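Local coordinates for protelomerase (Agrobacterium tumefaciens, PDB 4F43), which probably acts as a telomere resolvase, cutting and rejoining DNA to generate and protect the hairpin ends of a linear chromosome, at residues G222-G227 and S234-L239; P140-I145 and R242-N247; F159-F164 and G182-K187; I145-M150 and E207-A212. The protein carries 1 engineered substitution. One frame throughout, in Å; residues are numbered along the deposited sequence.

All four contacts lie in the telomere resolvase catalytic domain, within a fragment of the longer protein. Interaction 4 is buried, interactions 1 and 2 are partly buried, and interaction 3 is at the surface. Helix 140-151 serves both interactions 2 and 4, which share I145. Helix 230-248 serves interactions 1 and 2. The chemistry follows the place in the fold. Interaction 4 is purely apolar. Interaction 2 packs methyl groups around one threonine. Interaction 1 adds an indole-to-hydroxyl hydrogen bond and an arginine bond to a phosphate. Interaction 3 joins its segments only lightly, while its lysines grip the DNA. F159 of interaction 3 stacks edge-to-face with W225 of interaction 1.

Interaction 1 of 4, residues G222-G227 and S234-L239; sequences GKLWHG and SSETRL. With nucleotides of chain B.
E236 crosses L224 at about a right angle where two successive helices of the catalytic domain, 220-225 and 230-248, meet. CG of E236 stands anti to its backbone N, and the chain then bends at chi2. This turns the carboxylate over the L224 side chain, with E236 OE1 3.3 Å from L224 CD2. The contact is one of packing. E236 CG also lies 3.8 Å from W225 NE1. T237 makes the polar bond of the contact. W225 NE1 donates to T237 OG1 at 2.7 Å, but the N-H...O angle is only 131°. The hydroxyl sits at the indole edge, tilted 26° out of the ring plane. The bond gives the buried indole N-H a partner. The T237 methyl packs beside it, with CG2 3.7 Å from W225 CZ2. L141 of helix 140-151 touches T237, and F159 of helix 155-161 meets the W225 ring edge-to-face. R238 turns to the DNA instead. Its chain is bent at chi2 and chi3. C2' of DT23 of chain B lies over one guanidinium face, 3.3 Å from R238 NH1. In the guanidinium plane, R238 NH2 donates to OP2 of the same nucleotide at 3.0 Å, nearly straight at 175°.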
# COMPACT_ATOMS: atom_id res chain seq x y z
N GLY A 222 -16.38 5.09 -9.81
CA GLY A 222 -16.30 5.14 -8.37
C GLY A 222 -17.07 4.01 -7.72
O GLY A 222 -16.60 3.40 -6.76
N LYS A 223 -18.26 3.73 -8.24
CA LYS A 223 -19.06 2.62 -7.76
C LYS A 223 -18.42 1.30 -8.15
O LYS A 223 -18.53 0.30 -7.44
CB LYS A 223 -20.49 2.69 -8.32
CG LYS A 223 -21.32 3.84 -7.78
CD LYS A 223 -21.45 3.75 -6.26
CE LYS A 223 -22.14 2.47 -5.83
NZ LYS A 223 -22.15 2.32 -4.34
N LEU A 224 -17.74 1.30 -9.30
CA LEU A 224 -17.02 0.12 -9.77
C LEU A 224 -15.80 -0.15 -8.89
O LEU A 224 -15.33 -1.28 -8.80
CB LEU A 224 -16.61 0.30 -11.23
CG LEU A 224 -15.86 -0.84 -11.92
CD1 LEU A 224 -16.62 -2.14 -11.80
CD2 LEU A 224 -15.59 -0.50 -13.38
N TRP A 225 -15.29 0.90 -8.25
CA TRP A 225 -14.10 0.80 -7.42
C TRP A 225 -14.40 0.45 -5.96
O TRP A 225 -13.57 -0.15 -5.27
CB TRP A 225 -13.31 2.11 -7.46
CG TRP A 225 -12.33 2.20 -8.59
CD1 TRP A 225 -11.69 1.16 -9.20
CD2 TRP A 225 -11.88 3.39 -9.23
NE1 TRP A 225 -10.86 1.64 -10.19
CE2 TRP A 225 -10.96 3.01 -10.23
CE3 TRP A 225 -12.16 4.75 -9.06
CZ2 TRP A 225 -10.32 3.93 -11.05
CZ3 TRP A 225 -11.53 5.67 -9.88
CH2 TRP A 225 -10.62 5.25 -10.87
N HIS A 226 -15.59 0.82 -5.50
CA HIS A 226 -15.95 0.65 -4.09
C HIS A 226 -16.08 -0.81 -3.69
O HIS A 226 -16.82 -1.58 -4.31
CB HIS A 226 -17.24 1.40 -3.77
CG HIS A 226 -17.52 1.54 -2.31
ND1 HIS A 226 -16.78 2.38 -1.50
CD2 HIS A 226 -18.44 0.96 -1.51
CE1 HIS A 226 -17.24 2.31 -0.26
NE2 HIS A 226 -18.25 1.45 -0.24
N GLY A 227 -15.36 -1.20 -2.64
CA GLY A 227 -15.44 -2.55 -2.10
C GLY A 227 -14.59 -3.55 -2.86
O GLY A 227 -14.64 -4.75 -2.60
N SER A 234 -5.78 -3.65 -8.71
CA SER A 234 -4.52 -3.68 -9.45
C SER A 234 -4.76 -3.83 -10.94
O SER A 234 -4.41 -2.95 -11.73
CB SER A 234 -3.62 -4.81 -8.94
OG SER A 234 -3.21 -4.58 -7.60
N SER A 235 -5.38 -4.95 -11.33
CA SER A 235 -5.63 -5.24 -12.74
C SER A 235 -6.50 -4.17 -13.41
O SER A 235 -6.39 -3.95 -14.62
CB SER A 235 -6.28 -6.62 -12.89
OG SER A 235 -5.43 -7.64 -12.39
N GLU A 236 -7.34 -3.51 -12.63
CA GLU A 236 -8.25 -2.50 -13.16
C GLU A 236 -7.58 -1.15 -13.39
O GLU A 236 -7.80 -0.51 -14.42
CB GLU A 236 -9.44 -2.32 -12.21
CG GLU A 236 -10.41 -1.21 -12.61
CD GLU A 236 -11.51 -1.70 -13.53
OE1 GLU A 236 -12.63 -1.93 -13.03
OE2 GLU A 236 -11.26 -1.84 -14.74
N THR A 237 -6.76 -0.72 -12.44
CA THR A 237 -6.32 0.67 -12.42
C THR A 237 -4.80 0.89 -12.42
O THR A 237 -4.33 1.92 -12.92
CB THR A 237 -6.94 1.42 -11.21
OG1 THR A 237 -8.35 1.14 -11.15
CG2 THR A 237 -6.74 2.92 -11.32
N ARG A 238 -4.04 -0.07 -11.90
CA ARG A 238 -2.60 0.12 -11.64
C ARG A 238 -1.79 0.81 -12.74
O ARG A 238 -1.17 1.84 -12.49
CB ARG A 238 -1.93 -1.21 -11.28
CG ARG A 238 -0.50 -1.05 -10.77
CD ARG A 238 -0.48 -0.35 -9.43
NE ARG A 238 -1.06 -1.19 -8.37
CZ ARG A 238 -1.41 -0.74 -7.17
NH1 ARG A 238 -1.25 0.54 -6.86
NH2 ARG A 238 -1.93 -1.58 -6.28
N LEU A 239 -1.81 0.25 -13.94
CA LEU A 239 -1.01 0.78 -15.05
C LEU A 239 -1.49 2.16 -15.51
O LEU A 239 -0.68 3.02 -15.85
CB LEU A 239 -0.99 -0.20 -16.22
CG LEU A 239 -0.09 -1.44 -16.10
CD1 LEU A 239 1.29 -1.06 -15.58
CD2 LEU A 239 -0.73 -2.52 -15.23
P DT B 23 -2.11 0.23 -2.66
OP1 DT B 23 -2.60 1.59 -2.32
OP2 DT B 23 -2.88 -0.62 -3.59
O5' DT B 23 -0.62 0.36 -3.23
C5' DT B 23 0.33 1.18 -2.56
C4' DT B 23 1.69 1.07 -3.22
O4' DT B 23 2.10 -0.32 -3.25
C3' DT B 23 1.76 1.56 -4.66
O3' DT B 23 2.97 2.30 -4.86
C2' DT B 23 1.76 0.27 -5.47
C1' DT B 23 2.59 -0.61 -4.55
N1 DT B 23 2.47 -2.07 -4.81
C2 DT B 23 3.59 -2.75 -5.23
O2 DT B 23 4.67 -2.22 -5.39
N3 DT B 23 3.39 -4.09 -5.45
C4 DT B 23 2.22 -4.81 -5.30
O4 DT B 23 2.17 -6.01 -5.53
C5 DT B 23 1.09 -4.04 -4.86
C7 DT B 23 -0.24 -4.69 -4.65
C6 DT B 23 1.26 -2.72 -4.64

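Interaction 2 of 4, residues P140-I145 and R242-N247; sequences PLMIGI and RDTVFN
T244 OG1 is hydrogen-bonded to L240 O, one turn earlier on its own helix, and it also meets L141 across the contact. L141 CD2 lies 3.4 Å from T244 OG1, with the two side chains reaching toward each other, tip to tip. The arrangement is a crossed helix pair in the catalytic domain. The axes of the short helical segments 140-145 and 242-247 come within 11.1 Å and cross at -68°. T244 is the centre of the pair. Its hydroxyl lies beside its backbone N, which lets it serve the backbone of its own helix. Its CG2 stands on the other branch, anti to that N, and faces the first helix. Two side chains close on this methyl. M142 folds back at chi2 (-59°), which brings its thioether end up to T244. M142 SD is 3.8 Å from T244 CG2, and CE of the same methionine is 3.7 Å from it. I145 approaches with the end of its longer branch, CD1. No hydrogen bond or salt bridge links the two segments, so van der Waals packing holds them, including a methyl laid against the T244 hydroxyl. The two helices meet more widely than this. L141 also touches L240 and L241, and I145 also touches L248. R242 points elsewhere. Its NE forms a salt bridge with a DNA phosphate, so helix 230-248 packs on the protein through one side and serves the DNA through another. The closest approach to the T244 methyl is that of I145, with CD1 3.6 Å from CG2.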
# COMPACT_ATOMS: atom_id res chain seq x y z
N PRO A 140 -12.70 10.85 -12.50
CA PRO A 140 -12.55 10.22 -11.17
C PRO A 140 -11.12 9.80 -10.85
O PRO A 140 -10.72 9.84 -9.69
CB PRO A 140 -13.46 8.99 -11.27
CG PRO A 140 -14.49 9.37 -12.27
CD PRO A 140 -13.76 10.21 -13.29
N LEU A 141 -10.36 9.41 -11.87
CA LEU A 141 -8.96 9.06 -11.70
C LEU A 141 -8.17 10.26 -11.20
O LEU A 141 -7.41 10.17 -10.23
CB LEU A 141 -8.37 8.55 -13.01
CG LEU A 141 -6.92 8.07 -12.97
CD1 LEU A 141 -6.81 6.78 -12.18
CD2 LEU A 141 -6.38 7.88 -14.38
N MET A 142 -8.35 11.39 -11.88
CA MET A 142 -7.67 12.63 -11.53
C MET A 142 -8.03 13.08 -10.12
O MET A 142 -7.16 13.45 -9.33
CB MET A 142 -8.01 13.74 -12.53
CG MET A 142 -7.56 13.47 -13.95
SD MET A 142 -5.78 13.23 -14.08
CE MET A 142 -5.57 13.19 -15.86
N ILE A 143 -9.33 13.04 -9.80
CA ILE A 143 -9.81 13.36 -8.47
C ILE A 143 -9.14 12.45 -7.44
O ILE A 143 -8.79 12.89 -6.34
CB ILE A 143 -11.34 13.19 -8.36
CG1 ILE A 143 -12.05 14.01 -9.44
CG2 ILE A 143 -11.83 13.59 -6.98
CD1 ILE A 143 -13.55 13.93 -9.37
N GLY A 144 -8.96 11.19 -7.81
CA GLY A 144 -8.27 10.23 -6.96
C GLY A 144 -6.83 10.64 -6.70
O GLY A 144 -6.38 10.63 -5.55
N ILE A 145 -6.11 10.99 -7.76
CA ILE A 145 -4.73 11.44 -7.65
C ILE A 145 -4.61 12.65 -6.74
O ILE A 145 -3.79 12.68 -5.81
CB ILE A 145 -4.15 11.81 -9.02
CG1 ILE A 145 -4.28 10.64 -10.00
CG2 ILE A 145 -2.70 12.25 -8.89
CD1 ILE A 145 -4.15 11.05 -11.44
N ARG A 242 -0.48 4.62 -12.96
CA ARG A 242 0.97 4.74 -13.09
C ARG A 242 1.37 5.67 -14.22
O ARG A 242 2.22 6.54 -14.04
CB ARG A 242 1.60 3.36 -13.30
CG ARG A 242 3.07 3.39 -13.67
CD ARG A 242 3.67 2.00 -13.61
NE ARG A 242 5.02 1.96 -14.17
CZ ARG A 242 5.30 1.54 -15.40
NH1 ARG A 242 4.33 1.13 -16.20
NH2 ARG A 242 6.55 1.54 -15.84
N ASP A 243 0.77 5.50 -15.39
CA ASP A 243 1.10 6.33 -16.55
C ASP A 243 0.55 7.75 -16.45
O ASP A 243 1.14 8.69 -16.99
CB ASP A 243 0.66 5.66 -17.85
CG ASP A 243 1.77 4.83 -18.48
OD1 ASP A 243 1.90 3.65 -18.12
OD2 ASP A 243 2.51 5.38 -19.32
N THR A 244 -0.58 7.90 -15.77
CA THR A 244 -1.14 9.23 -15.55
C THR A 244 -0.24 10.03 -14.61
O THR A 244 -0.00 11.22 -14.82
CB THR A 244 -2.58 9.17 -15.01
OG1 THR A 244 -3.39 8.37 -15.88
CG2 THR A 244 -3.17 10.57 -14.91
N VAL A 245 0.26 9.36 -13.57
CA VAL A 245 1.24 9.97 -12.68
C VAL A 245 2.54 10.25 -13.44
O VAL A 245 3.19 11.28 -13.22
CB VAL A 245 1.51 9.09 -11.44
CG1 VAL A 245 2.76 9.55 -10.70
CG2 VAL A 245 0.31 9.11 -10.51
N PHE A 246 2.90 9.34 -14.33
CA PHE A 246 4.06 9.49 -15.20
C PHE A 246 3.98 10.80 -15.98
O PHE A 246 4.93 11.58 -16.01
CB PHE A 246 4.14 8.33 -16.20
CG PHE A 246 5.25 7.36 -15.93
CD1 PHE A 246 6.48 7.51 -16.55
CD2 PHE A 246 5.07 6.28 -15.08
CE1 PHE A 246 7.50 6.61 -16.32
CE2 PHE A 246 6.09 5.38 -14.84
CZ PHE A 246 7.31 5.55 -15.46
N ASN A 247 2.82 11.03 -16.60
CA ASN A 247 2.63 12.19 -17.47
C ASN A 247 2.39 13.50 -16.73
O ASN A 247 2.81 14.56 -17.19
CB ASN A 247 1.50 11.93 -18.46
CG ASN A 247 1.79 10.77 -19.38
OD1 ASN A 247 2.94 10.51 -19.74
ND2 ASN A 247 0.74 10.05 -19.78

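Interaction 3 of 4, residues F159-F164 and G182-K187; sequences FTQAEF and GQAKTK. With nucleotides of chain B.
The flat carboxamide of Q161 presents its nitrogen to A184. Q161 NE2 is 3.9 Å from A184 CB, and the methyl lies roughly on the continuation of the CD-NE2 bond. The contact joins Q161, on helix 155-161, to a DNA-binding loop between strands 177-180 and 198-201 of the antiparallel sheet. Q161 reaches the loop because CG sits between backbone N and carbonyl carbon (chi1 56°) and the chain runs extended beyond it. One weak hydrogen bond links the backbones, G182 N to Q161 O at 3.3 Å. A cis peptide bond precedes G182. Further support comes from the helix, as E157 OE2 accepts from A184 N, while Q183 NE2 is bound to L291 O. The loop also contacts the nucleic acid through A184, K185 and K187. A184 CB packs 3.7 Å from O5' of DT22 of chain B. K185 takes a positive phi, and its backbone N donates to OP1 of that nucleotide at 2.9 Å. The K185 side chain bends at chi3. It places its ammonium by DT14 of chain B, and NZ also bonds N3 of an adenine of the bound DNA. K187 reaches DC15 of chain B by weak bonds. The ammonium of K185 is held by two oxygens of DT14 of chain B, with NZ 2.8 Å from O5' and 3.2 Å from O4'.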
# COMPACT_ATOMS: atom_id res chain seq x y z
N PHE A 159 -9.18 4.99 -3.51
CA PHE A 159 -10.06 4.52 -4.58
C PHE A 159 -11.11 3.51 -4.13
O PHE A 159 -12.19 3.44 -4.72
CB PHE A 159 -9.24 3.93 -5.73
CG PHE A 159 -8.47 4.96 -6.52
CD1 PHE A 159 -9.13 5.81 -7.39
CD2 PHE A 159 -7.10 5.05 -6.41
CE1 PHE A 159 -8.43 6.75 -8.13
CE2 PHE A 159 -6.39 5.99 -7.14
CZ PHE A 159 -7.06 6.84 -8.00
N THR A 160 -10.81 2.72 -3.10
CA THR A 160 -11.67 1.59 -2.77
C THR A 160 -12.45 1.67 -1.45
O THR A 160 -13.57 1.17 -1.37
CB THR A 160 -10.90 0.25 -2.81
OG1 THR A 160 -9.95 0.20 -1.74
CG2 THR A 160 -10.16 0.10 -4.14
N GLN A 161 -11.87 2.27 -0.42
CA GLN A 161 -12.47 2.15 0.91
C GLN A 161 -12.24 3.32 1.87
O GLN A 161 -12.16 3.11 3.08
CB GLN A 161 -12.00 0.84 1.57
CG GLN A 161 -10.49 0.71 1.65
CD GLN A 161 -10.06 -0.64 2.19
OE1 GLN A 161 -10.84 -1.59 2.22
NE2 GLN A 161 -8.80 -0.73 2.62
N ALA A 162 -12.16 4.53 1.34
CA ALA A 162 -12.01 5.71 2.20
C ALA A 162 -13.37 6.28 2.60
O ALA A 162 -14.32 6.25 1.83
CB ALA A 162 -11.17 6.77 1.50
N GLU A 163 -13.44 6.79 3.82
CA GLU A 163 -14.66 7.44 4.31
C GLU A 163 -14.31 8.76 4.99
O GLU A 163 -14.17 8.82 6.21
CB GLU A 163 -15.40 6.54 5.30
CG GLU A 163 -15.78 5.17 4.75
CD GLU A 163 -16.19 4.21 5.85
OE1 GLU A 163 -16.33 3.00 5.55
OE2 GLU A 163 -16.36 4.65 7.00
N PHE A 164 -14.17 9.81 4.20
CA PHE A 164 -13.83 11.12 4.73
C PHE A 164 -15.05 11.85 5.26
O PHE A 164 -16.09 11.92 4.60
CB PHE A 164 -13.11 11.97 3.68
CG PHE A 164 -11.91 11.30 3.07
CD1 PHE A 164 -10.80 11.02 3.85
CD2 PHE A 164 -11.90 10.96 1.74
CE1 PHE A 164 -9.69 10.40 3.30
CE2 PHE A 164 -10.79 10.34 1.18
CZ PHE A 164 -9.69 10.06 1.96
N GLY A 182 -11.32 3.47 6.26
CA GLY A 182 -10.45 2.93 7.28
C GLY A 182 -9.08 2.56 6.74
O GLY A 182 -8.88 2.46 5.53
N GLN A 183 -8.13 2.37 7.65
CA GLN A 183 -6.75 2.08 7.29
C GLN A 183 -6.61 0.73 6.59
O GLN A 183 -7.43 -0.17 6.78
CB GLN A 183 -5.87 2.11 8.55
CG GLN A 183 -4.37 2.07 8.30
CD GLN A 183 -3.79 3.42 7.91
OE1 GLN A 183 -4.49 4.28 7.37
NE2 GLN A 183 -2.51 3.61 8.20
N ALA A 184 -5.57 0.60 5.78
CA ALA A 184 -5.25 -0.66 5.13
C ALA A 184 -4.00 -1.27 5.74
O ALA A 184 -3.32 -0.63 6.55
CB ALA A 184 -5.06 -0.45 3.63
N LYS A 185 -3.71 -2.52 5.37
CA LYS A 185 -2.52 -3.24 5.83
C LYS A 185 -2.47 -3.44 7.35
O LYS A 185 -1.41 -3.74 7.90
CB LYS A 185 -1.24 -2.54 5.37
CG LYS A 185 -1.11 -2.39 3.86
CD LYS A 185 0.23 -1.76 3.49
CE LYS A 185 1.38 -2.59 4.04
NZ LYS A 185 2.70 -1.92 3.84
N THR A 186 -3.61 -3.28 8.01
CA THR A 186 -3.66 -3.39 9.47
C THR A 186 -3.61 -4.84 9.93
O THR A 186 -3.10 -5.13 11.02
CB THR A 186 -4.94 -2.74 10.04
OG1 THR A 186 -6.09 -3.44 9.56
CG2 THR A 186 -5.02 -1.28 9.64
N LYS A 187 -4.14 -5.74 9.11
CA LYS A 187 -4.24 -7.16 9.44
C LYS A 187 -5.02 -7.40 10.74
O LYS A 187 -4.83 -8.41 11.41
CB LYS A 187 -2.85 -7.81 9.52
CG LYS A 187 -2.19 -8.01 8.17
CD LYS A 187 -0.77 -8.54 8.31
CE LYS A 187 0.16 -7.48 8.87
NZ LYS A 187 1.57 -7.95 8.91
P DC B 15 0.54 -1.13 10.99
OP1 DC B 15 -0.88 -0.71 11.00
OP2 DC B 15 1.57 -0.27 11.61
O5' DC B 15 0.65 -2.59 11.65
C5' DC B 15 -0.20 -3.63 11.19
C4' DC B 15 0.30 -5.00 11.60
O4' DC B 15 1.59 -5.26 10.99
C3' DC B 15 0.50 -5.21 13.10
O3' DC B 15 0.10 -6.52 13.47
C2' DC B 15 2.01 -5.04 13.25
C1' DC B 15 2.44 -5.78 11.99
N1 DC B 15 3.86 -5.54 11.61
C2 DC B 15 4.58 -6.59 11.04
O2 DC B 15 4.03 -7.68 10.87
N3 DC B 15 5.88 -6.38 10.69
C4 DC B 15 6.43 -5.18 10.90
N4 DC B 15 7.71 -5.01 10.54
C5 DC B 15 5.70 -4.10 11.48
C6 DC B 15 4.43 -4.32 11.82
P DT B 22 -4.19 -4.63 2.21
OP1 DT B 22 -4.87 -4.39 3.50
OP2 DT B 22 -4.85 -5.46 1.17
O5' DT B 22 -3.82 -3.22 1.55
C5' DT B 22 -3.44 -3.12 0.18
C4' DT B 22 -2.01 -2.62 0.03
O4' DT B 22 -1.10 -3.73 0.14
C3' DT B 22 -1.68 -1.98 -1.31
O3' DT B 22 -1.92 -0.58 -1.29
C2' DT B 22 -0.19 -2.27 -1.48
C1' DT B 22 0.12 -3.36 -0.46
N1 DT B 22 0.78 -4.55 -1.06
C2 DT B 22 2.10 -4.45 -1.46
O2 DT B 22 2.76 -3.44 -1.36
N3 DT B 22 2.62 -5.60 -2.00
C4 DT B 22 1.98 -6.81 -2.18
O4 DT B 22 2.55 -7.78 -2.67
C5 DT B 22 0.61 -6.85 -1.73
C7 DT B 22 -0.19 -8.11 -1.86
C6 DT B 22 0.09 -5.73 -1.20
O5' DT B 14 2.74 0.39 5.45
C5' DT B 14 2.65 0.47 6.87
C4' DT B 14 2.22 -0.86 7.46
O4' DT B 14 3.11 -1.91 7.00
C3' DT B 14 2.23 -0.92 8.98
O3' DT B 14 0.97 -1.38 9.46
C2' DT B 14 3.35 -1.90 9.33
C1' DT B 14 3.42 -2.76 8.07
N1 DT B 14 4.77 -3.34 7.83
C2 DT B 14 4.90 -4.70 7.68
O2 DT B 14 3.95 -5.47 7.74
N3 DT B 14 6.17 -5.14 7.45
C4 DT B 14 7.32 -4.37 7.36
O4 DT B 14 8.42 -4.86 7.15
C5 DT B 14 7.12 -2.95 7.53
C7 DT B 14 8.28 -2.01 7.45
C6 DT B 14 5.87 -2.51 7.75

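Interaction 4 of 4, residues I145-M150 and E207-A212; sequences IGLIGM and ETVLAA
L147 and V209 carry this buried contact between helix 140-151 and helix 206-217. The interactions across it are apolar. L147 CD1 lies 3.8 Å from V209 CG1, the two side chains crossing obliquely. The same L147 methyl is 4.1 Å from V209 O, so it lies against backbone as well as side chain. V209 CG1 is anti to its backbone N (chi1 172°), which sends the branch toward L147. A looser apolar contact uses the other branch of the valine. M150 CB is 4.4 Å from V209 CG2. The CB of M150 is directed at the second helix, but the rest of its side chain leads away. The polar backbone groups are used within each helix. G149 N bonds I145 O, and A212 N bonds T208 O. Neighbouring parts add to the apolar core. L147 also touches L135 and V158, and V209 touches T204 and I178 of strand 177-180, which brings the sheet to the helix pair. No hydrogen bond crosses between the segments. The helices are therefore held here by shape and dispersion, without a directional bond to fix how they sit.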
# COMPACT_ATOMS: atom_id res chain seq x y z
N ILE A 145 -6.11 10.99 -7.76
CA ILE A 145 -4.73 11.44 -7.65
C ILE A 145 -4.61 12.65 -6.74
O ILE A 145 -3.79 12.68 -5.81
CB ILE A 145 -4.15 11.81 -9.02
CG1 ILE A 145 -4.28 10.64 -10.00
CG2 ILE A 145 -2.70 12.25 -8.89
CD1 ILE A 145 -4.15 11.05 -11.44
N GLY A 146 -5.43 13.66 -7.01
CA GLY A 146 -5.45 14.87 -6.20
C GLY A 146 -5.77 14.58 -4.75
O GLY A 146 -5.24 15.23 -3.85
N LEU A 147 -6.64 13.60 -4.53
CA LEU A 147 -7.01 13.19 -3.19
C LEU A 147 -5.83 12.55 -2.48
O LEU A 147 -5.61 12.77 -1.29
CB LEU A 147 -8.20 12.23 -3.23
CG LEU A 147 -9.36 12.54 -2.28
CD1 LEU A 147 -9.64 14.03 -2.25
CD2 LEU A 147 -10.60 11.78 -2.71
N ILE A 148 -5.06 11.75 -3.22
CA ILE A 148 -3.84 11.15 -2.69
C ILE A 148 -2.85 12.25 -2.30
O ILE A 148 -2.22 12.18 -1.25
CB ILE A 148 -3.17 10.21 -3.71
CG1 ILE A 148 -4.09 9.04 -4.04
CG2 ILE A 148 -1.84 9.69 -3.17
CD1 ILE A 148 -3.52 8.08 -5.06
N GLY A 149 -2.73 13.26 -3.16
CA GLY A 149 -1.81 14.35 -2.91
C GLY A 149 -2.21 15.23 -1.73
O GLY A 149 -1.35 15.75 -1.02
N MET A 150 -3.51 15.38 -1.53
CA MET A 150 -4.03 16.30 -0.51
C MET A 150 -4.24 15.65 0.86
O MET A 150 -3.75 16.16 1.88
CB MET A 150 -5.32 16.96 -0.98
CG MET A 150 -5.15 17.94 -2.14
SD MET A 150 -4.32 19.48 -1.68
CE MET A 150 -2.65 19.17 -2.25
N GLU A 207 -13.62 21.58 2.88
CA GLU A 207 -14.82 21.59 2.04
C GLU A 207 -14.51 21.12 0.62
O GLU A 207 -15.30 20.40 0.01
CB GLU A 207 -15.44 22.99 2.01
CG GLU A 207 -15.85 23.53 3.37
CD GLU A 207 -14.71 24.20 4.11
OE1 GLU A 207 -13.76 24.66 3.45
OE2 GLU A 207 -14.77 24.27 5.36
N THR A 208 -13.35 21.53 0.11
CA THR A 208 -12.93 21.16 -1.23
C THR A 208 -12.66 19.66 -1.34
O THR A 208 -13.13 19.00 -2.27
CB THR A 208 -11.67 21.94 -1.66
OG1 THR A 208 -11.85 23.34 -1.40
CG2 THR A 208 -11.38 21.72 -3.13
N VAL A 209 -11.92 19.13 -0.37
CA VAL A 209 -11.62 17.70 -0.33
C VAL A 209 -12.90 16.88 -0.19
O VAL A 209 -13.09 15.89 -0.91
CB VAL A 209 -10.67 17.36 0.84
CG1 VAL A 209 -10.54 15.85 0.99
CG2 VAL A 209 -9.31 18.00 0.62
N LEU A 210 -13.77 17.30 0.72
CA LEU A 210 -15.04 16.62 0.95
C LEU A 210 -15.90 16.62 -0.31
O LEU A 210 -16.54 15.62 -0.63
CB LEU A 210 -15.79 17.27 2.11
CG LEU A 210 -15.61 16.65 3.49
CD1 LEU A 210 -14.14 16.38 3.79
CD2 LEU A 210 -16.21 17.54 4.57
N ALA A 211 -15.92 17.75 -1.01
CA ALA A 211 -16.67 17.86 -2.25
C ALA A 211 -16.12 16.93 -3.32
O ALA A 211 -16.87 16.18 -3.95
CB ALA A 211 -16.66 19.30 -2.74
N ALA A 212 -14.80 16.97 -3.51
CA ALA A 212 -14.14 16.14 -4.51
C ALA A 212 -14.35 14.65 -4.24
O ALA A 212 -14.51 13.86 -5.17
CB ALA A 212 -12.66 16.46 -4.57